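Local coordinates for protein TudS (Uncultured bacterium, PDB 6Z96) that removes sulfur from thiouracil without net redox chemistry, using a [4Fe-4S] cluster that probably takes the sulfur up as a [4Fe-5S] intermediate, at residues C104-I109 / L128-G133; A74-G79 / G100-G105; K124-L129 / I134-E139. All blocks are in the same frame, centred on the assembly; numbering follows the deposited sequence.

Contact 1. Residues C104-I109 / L128-G133. With SF4 (iron/sulfur cluster), chain C.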
loop_
_atom_site.group_PDB
_atom_site.type_symbol
_atom_site.label_atom_id
_atom_site.label_comp_id
_atom_site.label_asym_id
_atom_site.label_seq_id
_atom_site.Cartn_x
_atom_site.Cartn_y
_atom_site.Cartn_z
ATOM N N CYS A 104 -0.471 -3.676 2.180
ATOM C CA CYS A 104 -0.165 -2.265 2.364
ATOM C C CYS A 104 0.045 -1.817 3.797
ATOM O O CYS A 104 0.507 -0.687 4.004
ATOM C CB CYS A 104 -1.260 -1.444 1.681
ATOM S SG CYS A 104 -1.311 -1.699 -0.118
ATOM N N GLY A 105 -0.260 -2.657 4.779
ATOM C CA GLY A 105 -0.103 -2.266 6.185
ATOM C C GLY A 105 1.312 -1.833 6.517
ATOM O O GLY A 105 2.261 -2.333 5.900
ATOM N N SER A 106 1.470 -0.863 7.423
ATOM C CA SER A 106 2.823 -0.384 7.724
ATOM C C SER A 106 3.136 -0.335 9.207
ATOM O O SER A 106 4.299 -0.455 9.567
ATOM C CB SER A 106 3.106 0.952 7.052
ATOM O OG SER A 106 2.129 1.919 7.407
ATOM N N GLY A 107 2.120 -0.181 10.030
ATOM C CA GLY A 107 2.257 -0.197 11.484
ATOM C C GLY A 107 1.541 -1.375 12.117
ATOM O O GLY A 107 1.970 -1.885 13.160
ATOM N N ARG A 108 0.448 -1.826 11.497
ATOM C CA ARG A 108 -0.296 -2.963 12.011
ATOM C C ARG A 108 -0.825 -3.832 10.889
ATOM O O ARG A 108 -0.983 -3.373 9.758
ATOM C CB ARG A 108 -1.446 -2.512 12.933
ATOM C CG ARG A 108 -2.449 -1.610 12.239
ATOM C CD ARG A 108 -3.686 -1.312 13.086
ATOM N NE ARG A 108 -4.484 -0.224 12.515
ATOM C CZ ARG A 108 -5.378 -0.377 11.540
ATOM N NH1 ARG A 108 -5.612 -1.580 11.026
ATOM N NH2 ARG A 108 -6.054 0.667 11.082
ATOM N N ILE A 109 -1.081 -5.097 11.206
ATOM C CA ILE A 109 -1.691 -6.061 10.290
ATOM C C ILE A 109 -2.534 -6.997 11.166
ATOM O O ILE A 109 -2.314 -7.088 12.388
ATOM C CB ILE A 109 -0.635 -6.910 9.508
ATOM C CG1 ILE A 109 0.380 -7.577 10.483
ATOM C CG2 ILE A 109 0.058 -6.124 8.386
ATOM C CD1 ILE A 109 1.332 -8.626 9.790
ATOM N N LEU A 128 8.737 -4.964 1.385
ATOM C CA LEU A 128 9.667 -4.970 0.263
ATOM C C LEU A 128 10.130 -3.565 -0.053
ATOM O O LEU A 128 11.329 -3.333 -0.254
ATOM C CB LEU A 128 9.039 -5.648 -0.968
ATOM C CG LEU A 128 9.978 -5.747 -2.163
ATOM C CD1 LEU A 128 11.138 -6.679 -1.846
ATOM C CD2 LEU A 128 9.251 -6.278 -3.375
ATOM N N LEU A 129 9.206 -2.587 -0.051
ATOM C CA LEU A 129 9.601 -1.203 -0.344
ATOM C C LEU A 129 10.574 -0.681 0.708
ATOM O O LEU A 129 11.588 -0.076 0.337
ATOM C CB LEU A 129 8.374 -0.279 -0.415
ATOM C CG LEU A 129 7.356 -0.640 -1.512
ATOM C CD1 LEU A 129 6.218 0.368 -1.529
ATOM C CD2 LEU A 129 8.019 -0.655 -2.898
ATOM N N ARG A 130 10.304 -0.957 1.995
ATOM C CA ARG A 130 11.212 -0.492 3.069
ATOM C C ARG A 130 12.601 -1.127 2.939
ATOM O O ARG A 130 13.603 -0.454 3.173
ATOM C CB ARG A 130 10.609 -0.772 4.450
ATOM C CG ARG A 130 9.502 0.228 4.766
ATOM C CD ARG A 130 8.891 -0.014 6.134
ATOM N NE ARG A 130 8.058 1.119 6.535
ATOM C CZ ARG A 130 7.104 1.057 7.457
ATOM N NH1 ARG A 130 6.830 -0.096 8.064
ATOM N NH2 ARG A 130 6.388 2.137 7.753
ATOM N N ARG A 131 12.659 -2.405 2.552
ATOM C CA ARG A 131 13.911 -3.153 2.332
ATOM C C ARG A 131 14.754 -2.537 1.204
ATOM O O ARG A 131 15.983 -2.720 1.166
ATOM C CB ARG A 131 13.513 -4.588 1.994
ATOM C CG ARG A 131 14.563 -5.553 1.637
ATOM C CD ARG A 131 13.964 -6.966 1.694
ATOM N NE ARG A 131 14.873 -7.886 1.017
ATOM C CZ ARG A 131 15.895 -8.496 1.608
ATOM N NH1 ARG A 131 16.124 -8.319 2.904
ATOM N NH2 ARG A 131 16.690 -9.293 0.910
ATOM N N HIS A 132 14.108 -1.838 0.269
ATOM C CA HIS A 132 14.776 -1.169 -0.832
ATOM C C HIS A 132 14.899 0.349 -0.641
ATOM O O HIS A 132 15.117 1.075 -1.606
ATOM C CB HIS A 132 14.110 -1.535 -2.163
ATOM C CG HIS A 132 14.360 -2.956 -2.574
ATOM N ND1 HIS A 132 15.349 -3.274 -3.501
ATOM C CD2 HIS A 132 13.793 -4.100 -2.135
ATOM C CE1 HIS A 132 15.339 -4.592 -3.600
ATOM N NE2 HIS A 132 14.426 -5.140 -2.797
ATOM N N GLY A 133 14.771 0.827 0.587
ATOM C CA GLY A 133 14.998 2.232 0.904
ATOM C C GLY A 133 13.870 3.213 0.669
ATOM O O GLY A 133 14.087 4.428 0.706
HETATM FE FE1 SF4 C . -5.868 -3.618 -0.573
HETATM FE FE2 SF4 C . -5.878 -0.958 -1.047
HETATM FE FE3 SF4 C . -5.071 -2.682 -3.037
HETATM FE FE4 SF4 C . -3.481 -2.225 -0.843
HETATM S S1 SF4 C . -4.084 -0.727 -2.505
HETATM S S2 SF4 C . -3.917 -4.251 -1.784
HETATM S S3 SF4 C . -5.071 -2.012 0.826
HETATM S S4 SF4 C . -7.181 -2.484 -2.105
HETATM O O HOH W 1 5.269 2.431 10.615
#
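The backbones of 104-109 and 128-133 stay well apart, Ser106 and Arg130 being nearest with 9.6 Å between their CA atoms, and a single long side chain spans the gap from the last turn of helix 124-131 to the loop that follows the cluster ligand Cys104. Arg130 points toward that loop, and its chain runs extended from CG to NE. Its NH1 donates to the carbonyl oxygen Ser106 O at 3.0 Å with an N-H...O angle of 159°. The acceptor sits at the edge of the guanidinium, close to its plane, and the donor in turn lies in the carbonyl plane on a lone pair, so both flat groups are well aligned for the bond. The second nitrogen, NH2, passes 3.6 Å from Ser106 CB, and a water accepts from Arg130 NH2 at 3.1 Å while donating to Ser106 O. That carbonyl is therefore gripped twice, directly and through water. A salt bridge from NH1 to Glu122 and a hydrogen bond from NH2 to Val136 O further fix the rotation of the guanidinium. Two residues before Ser106, Cys104 SG binds iron FE4 of the cluster at 2.3 Å. Beyond Arg130, Gly133, with positive phi, is the C-prime residue of a Schellman motif, in which Gly133 N bonds to Arg130 O; the contact thus joins a Schellman-capped helix end to the loop leaving an iron-sulfur site.

Contact 2. Residues A74-G79 / G100-G105. With SF4 (iron/sulfur cluster), chain C.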
loop_
_atom_site.group_PDB
_atom_site.type_symbol
_atom_site.label_atom_id
_atom_site.label_comp_id
_atom_site.label_asym_id
_atom_site.label_seq_id
_atom_site.Cartn_x
_atom_site.Cartn_y
_atom_site.Cartn_z
ATOM N N ALA A 74 1.856 -16.140 -3.808
ATOM C CA ALA A 74 2.416 -15.858 -5.133
ATOM C C ALA A 74 1.936 -14.505 -5.694
ATOM O O ALA A 74 2.725 -13.719 -6.229
ATOM C CB ALA A 74 2.070 -16.979 -6.104
ATOM N N GLU A 75 0.643 -14.235 -5.542
ATOM C CA GLU A 75 0.061 -13.001 -6.057
ATOM C C GLU A 75 0.477 -11.808 -5.213
ATOM O O GLU A 75 0.753 -10.744 -5.749
ATOM C CB GLU A 75 -1.468 -13.144 -6.070
ATOM C CG GLU A 75 -1.944 -14.155 -7.116
ATOM C CD GLU A 75 -1.836 -15.634 -6.763
ATOM O OE1 GLU A 75 -1.636 -15.963 -5.571
ATOM O OE2 GLU A 75 -1.922 -16.474 -7.693
ATOM N N PHE A 76 0.545 -11.990 -3.894
ATOM C CA PHE A 76 0.980 -10.899 -3.012
ATOM C C PHE A 76 2.434 -10.522 -3.315
ATOM O O PHE A 76 2.765 -9.341 -3.343
ATOM C CB PHE A 76 0.856 -11.309 -1.539
ATOM C CG PHE A 76 -0.509 -11.011 -0.984
ATOM C CD1 PHE A 76 -1.617 -11.712 -1.424
ATOM C CD2 PHE A 76 -0.689 -10.005 -0.051
ATOM C CE1 PHE A 76 -2.883 -11.416 -0.935
ATOM C CE2 PHE A 76 -1.956 -9.717 0.444
ATOM C CZ PHE A 76 -3.041 -10.425 0.000
ATOM N N ASP A 77 3.295 -11.531 -3.538
ATOM C CA ASP A 77 4.717 -11.257 -3.810
ATOM C C ASP A 77 4.889 -10.620 -5.181
ATOM O O ASP A 77 5.704 -9.711 -5.340
ATOM C CB ASP A 77 5.535 -12.552 -3.715
ATOM C CG ASP A 77 5.692 -13.099 -2.299
ATOM O OD1 ASP A 77 5.365 -12.368 -1.333
ATOM O OD2 ASP A 77 6.156 -14.263 -2.154
ATOM N N ARG A 78 4.093 -11.041 -6.178
ATOM C CA ARG A 78 4.131 -10.411 -7.495
ATOM C C ARG A 78 3.736 -8.948 -7.394
ATOM O O ARG A 78 4.400 -8.090 -7.974
ATOM C CB ARG A 78 3.197 -11.163 -8.466
ATOM C CG ARG A 78 3.068 -10.412 -9.813
ATOM C CD ARG A 78 2.226 -11.172 -10.836
ATOM N NE ARG A 78 3.101 -12.034 -11.627
ATOM C CZ ARG A 78 2.701 -12.736 -12.687
ATOM N NH1 ARG A 78 1.434 -12.694 -13.081
ATOM N NH2 ARG A 78 3.569 -13.476 -13.362
ATOM N N GLY A 79 2.647 -8.664 -6.680
ATOM C CA GLY A 79 2.194 -7.281 -6.544
ATOM C C GLY A 79 3.220 -6.412 -5.822
ATOM O O GLY A 79 3.446 -5.258 -6.206
ATOM N N GLY A 100 -3.139 -1.576 7.959
ATOM C CA GLY A 100 -3.773 -2.823 8.353
ATOM C C GLY A 100 -3.811 -3.919 7.322
ATOM O O GLY A 100 -4.117 -5.058 7.658
ATOM N N SER A 101 -3.493 -3.589 6.076
ATOM C CA SER A 101 -3.607 -4.547 4.974
ATOM C C SER A 101 -2.460 -5.581 4.959
ATOM O O SER A 101 -1.306 -5.242 5.236
ATOM C CB SER A 101 -3.628 -3.762 3.657
ATOM O OG SER A 101 -3.265 -4.529 2.515
ATOM N N PRO A 102 -2.744 -6.816 4.515
ATOM C CA PRO A 102 -1.666 -7.805 4.368
ATOM C C PRO A 102 -0.686 -7.446 3.244
ATOM O O PRO A 102 0.401 -8.025 3.209
ATOM C CB PRO A 102 -2.416 -9.113 4.058
ATOM C CG PRO A 102 -3.715 -8.667 3.428
ATOM C CD PRO A 102 -4.071 -7.357 4.127
ATOM N N SER A 103 -1.040 -6.492 2.348
ATOM C CA SER A 103 -0.128 -5.936 1.357
ATOM C C SER A 103 0.423 -4.598 1.822
ATOM O O SER A 103 1.631 -4.398 1.810
ATOM C CB SER A 103 -0.822 -5.678 0.010
ATOM O OG SER A 103 -1.134 -6.880 -0.668
ATOM N N CYS A 104 -0.471 -3.676 2.180
ATOM C CA CYS A 104 -0.165 -2.265 2.364
ATOM C C CYS A 104 0.045 -1.817 3.797
ATOM O O CYS A 104 0.507 -0.687 4.004
ATOM C CB CYS A 104 -1.260 -1.444 1.681
ATOM S SG CYS A 104 -1.311 -1.699 -0.118
ATOM N N GLY A 105 -0.260 -2.657 4.779
ATOM C CA GLY A 105 -0.103 -2.266 6.185
ATOM C C GLY A 105 1.312 -1.833 6.517
ATOM O O GLY A 105 2.261 -2.333 5.900
HETATM FE FE1 SF4 C . -5.868 -3.618 -0.573
HETATM FE FE2 SF4 C . -5.878 -0.958 -1.047
HETATM FE FE3 SF4 C . -5.071 -2.682 -3.037
HETATM FE FE4 SF4 C . -3.481 -2.225 -0.843
HETATM S S1 SF4 C . -4.084 -0.727 -2.505
HETATM S S2 SF4 C . -3.917 -4.251 -1.784
HETATM S S3 SF4 C . -5.071 -2.012 0.826
HETATM S S4 SF4 C . -7.181 -2.484 -2.105
HETATM O O HOH W 2 1.562 -7.436 -1.460
#
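Helix 73-90, here residues 74-79, runs past the cluster-binding loop 100-105, with Phe76 and Ser103 nearest at 6.7 Å between CA atoms. The loop is shaped by an ST motif and an ST turn sharing one acceptor: Ser101 OG takes a nearly straight bond from Cys104 N, 2.9 Å at 177°, and a more bent one from Ser103 N at 148°. The backbone adds a bond from Gly105 N to Ser101 O, so the residues around the ligand cysteine are curled into a compact turn. Ser101 OG reaches this place because chi1, 159°, turns it away from its own backbone nitrogen, and it also lies 3.5 Å from sulfide S3 of the cluster. Replacing Ser101 with an alanine would probably leave the amides of Ser103 and Cys104 without their common acceptor and let the turn presenting the cysteine shift. From the helix side, Phe76 points toward the loop and meets it chiefly through CD2 and CE2. Pro102 CG comes up at the edge of the ring, near its plane, 3.6 Å from Phe76 CE2. Phe76 also touches Glu45 of helix 44-47 and Leu50 in the loop after it. Ser103 OG approaches the same ring obliquely, while the hydroxyl itself is hydrogen-bonded to Glu45 OE2, beyond the two segments. One water completes the join, donating 2.9 Å bonds to both Phe76 O and Ser103 OG.

Contact 3. Residues K124-L129 / I134-E139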
loop_
_atom_site.group_PDB
_atom_site.type_symbol
_atom_site.label_atom_id
_atom_site.label_comp_id
_atom_site.label_asym_id
_atom_site.label_seq_id
_atom_site.Cartn_x
_atom_site.Cartn_y
_atom_site.Cartn_z
ATOM N N LYS A 124 3.142 -7.205 2.927
ATOM C CA LYS A 124 4.207 -7.651 2.012
ATOM C C LYS A 124 4.793 -6.564 1.131
ATOM O O LYS A 124 6.001 -6.570 0.893
ATOM C CB LYS A 124 3.667 -8.746 1.100
ATOM C CG LYS A 124 3.422 -10.037 1.843
ATOM C CD LYS A 124 4.716 -10.832 1.776
ATOM C CE LYS A 124 4.525 -12.305 1.793
ATOM N NZ LYS A 124 5.821 -13.005 1.479
ATOM N N THR A 125 3.962 -5.635 0.633
ATOM C CA THR A 125 4.451 -4.579 -0.228
ATOM C C THR A 125 5.240 -3.577 0.603
ATOM O O THR A 125 6.354 -3.222 0.215
ATOM C CB THR A 125 3.291 -3.938 -0.981
ATOM O OG1 THR A 125 2.771 -4.915 -1.905
ATOM C CG2 THR A 125 3.743 -2.717 -1.804
ATOM N N THR A 126 4.702 -3.164 1.758
ATOM C CA THR A 126 5.447 -2.265 2.644
ATOM C C THR A 126 6.817 -2.828 3.018
ATOM O O THR A 126 7.825 -2.123 2.911
ATOM C CB THR A 126 4.639 -2.044 3.900
ATOM O OG1 THR A 126 3.455 -1.351 3.521
ATOM C CG2 THR A 126 5.438 -1.242 4.971
ATOM N N ALA A 127 6.864 -4.117 3.372
ATOM C CA ALA A 127 8.144 -4.733 3.753
ATOM C C ALA A 127 9.163 -4.670 2.625
ATOM O O ALA A 127 10.332 -4.337 2.880
ATOM C CB ALA A 127 7.910 -6.182 4.176
ATOM N N LEU A 128 8.737 -4.964 1.385
ATOM C CA LEU A 128 9.667 -4.970 0.263
ATOM C C LEU A 128 10.130 -3.565 -0.053
ATOM O O LEU A 128 11.329 -3.333 -0.254
ATOM C CB LEU A 128 9.039 -5.648 -0.968
ATOM C CG LEU A 128 9.978 -5.747 -2.163
ATOM C CD1 LEU A 128 11.138 -6.679 -1.846
ATOM C CD2 LEU A 128 9.251 -6.278 -3.375
ATOM N N LEU A 129 9.206 -2.587 -0.051
ATOM C CA LEU A 129 9.601 -1.203 -0.344
ATOM C C LEU A 129 10.574 -0.681 0.708
ATOM O O LEU A 129 11.588 -0.076 0.337
ATOM C CB LEU A 129 8.374 -0.279 -0.415
ATOM C CG LEU A 129 7.356 -0.640 -1.512
ATOM C CD1 LEU A 129 6.218 0.368 -1.529
ATOM C CD2 LEU A 129 8.019 -0.655 -2.898
ATOM N N ILE A 134 12.667 2.701 0.362
ATOM C CA ILE A 134 11.522 3.571 0.127
ATOM C C ILE A 134 10.810 3.769 1.447
ATOM O O ILE A 134 10.568 2.795 2.175
ATOM C CB ILE A 134 10.627 2.925 -0.960
ATOM C CG1 ILE A 134 11.390 2.934 -2.308
ATOM C CG2 ILE A 134 9.270 3.623 -1.070
ATOM C CD1 ILE A 134 10.954 1.875 -3.275
ATOM N N GLN A 135 10.516 5.033 1.799
ATOM C CA GLN A 135 9.839 5.307 3.057
ATOM C C GLN A 135 8.337 5.117 2.845
ATOM O O GLN A 135 7.777 5.671 1.901
ATOM C CB GLN A 135 10.104 6.742 3.508
ATOM C CG GLN A 135 11.575 6.974 3.833
ATOM C CD GLN A 135 11.759 8.396 4.295
ATOM O OE1 GLN A 135 12.434 9.211 3.652
ATOM N NE2 GLN A 135 11.125 8.723 5.404
ATOM N N VAL A 136 7.708 4.361 3.732
ATOM C CA VAL A 136 6.276 4.091 3.658
ATOM C C VAL A 136 5.572 4.752 4.824
ATOM O O VAL A 136 5.935 4.538 5.989
ATOM C CB VAL A 136 6.016 2.562 3.663
ATOM C CG1 VAL A 136 4.503 2.271 3.591
ATOM C CG2 VAL A 136 6.753 1.894 2.498
ATOM N N PHE A 137 4.505 5.486 4.513
ATOM C CA PHE A 137 3.646 6.163 5.472
ATOM C C PHE A 137 2.224 5.662 5.304
ATOM O O PHE A 137 1.836 5.303 4.186
ATOM C CB PHE A 137 3.634 7.671 5.177
ATOM C CG PHE A 137 4.980 8.348 5.345
ATOM C CD1 PHE A 137 5.289 9.015 6.514
ATOM C CD2 PHE A 137 5.926 8.316 4.330
ATOM C CE1 PHE A 137 6.530 9.637 6.663
ATOM C CE2 PHE A 137 7.160 8.942 4.485
ATOM C CZ PHE A 137 7.432 9.620 5.634
ATOM N N SER A 138 1.451 5.644 6.389
ATOM C CA SER A 138 0.039 5.277 6.287
ATOM C C SER A 138 -0.846 6.519 6.162
ATOM O O SER A 138 -0.365 7.655 6.296
ATOM C CB SER A 138 -0.372 4.455 7.503
ATOM O OG SER A 138 -0.586 5.320 8.611
ATOM N N GLU A 139 -2.158 6.318 5.951
ATOM C CA GLU A 139 -3.101 7.433 5.896
ATOM C C GLU A 139 -3.215 8.144 7.270
ATOM O O GLU A 139 -3.851 9.197 7.345
ATOM C CB GLU A 139 -4.477 6.969 5.384
ATOM C CG GLU A 139 -5.262 6.135 6.375
ATOM C CD GLU A 139 -5.016 4.639 6.350
ATOM O OE1 GLU A 139 -3.953 4.212 5.843
ATOM O OE2 GLU A 139 -5.870 3.892 6.884
#
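Leu129 and Val136 face each other between helix and strand, each pointing toward the opposite segment, with Leu129 CB 4.0 Å from Val136 CG2. The two methyls of Val136 divide the work: CG2 turns to Leu129, whereas CG1, anti to the backbone N (chi1 180°), goes to Thr126, 3.8 Å from its OG1 and 3.9 Å from its CG2. Thr126 meets the valine at a slant, and its hydroxyl has its polar partner in Gly105 O, leaving the contact with Val136 to packing. Ile134 also points toward the helix and lies askew to Leu129; its CD1 ends 3.9 Å from Leu129 CD2. Behind these methyls the backbone closes the turn: Ile134 N donates to Leu129 O at 3.0 Å and 157°, from above the carbonyl plane. This is the 6→1 bond of the Schellman motif, and it helps to set where the chain leaves the helix for the strand. All four touching residues are buried. On the strand side, Leu129 and Val136 both reach Ala95 of the neighbouring parallel strand 94-96, while Ile134 touches Cys87 of helix 73-90. Helix 124-131 thus packs against strand 135-137, at one edge of the four-stranded parallel sheet, with helix 142-151 meeting Phe137.

How the contacts relate
Contacts 1 and 3 show how one short helix can tie a metal-binding loop to a sheet, and contact 2 adds helix 73-90 to that loop. Along the chain, contact 2 opens first and ends in the loop where contact 1 begins, the two sharing Cys104 and Gly105; contacts 1 and 3 share Leu128 and Leu129 of helix 124-131. Contacts 1 and 3 have centres about 3 Å apart, and contact 2 lies about 10 Å from each. Backbone bonds from Lys124 N to Pro102 O and from Thr125 N to Ser103 O fasten the start of that helix to the cluster loop, linking contacts 2 and 3. The cluster ligand is thereby connected to edge strand 135-137 of the parallel sheet.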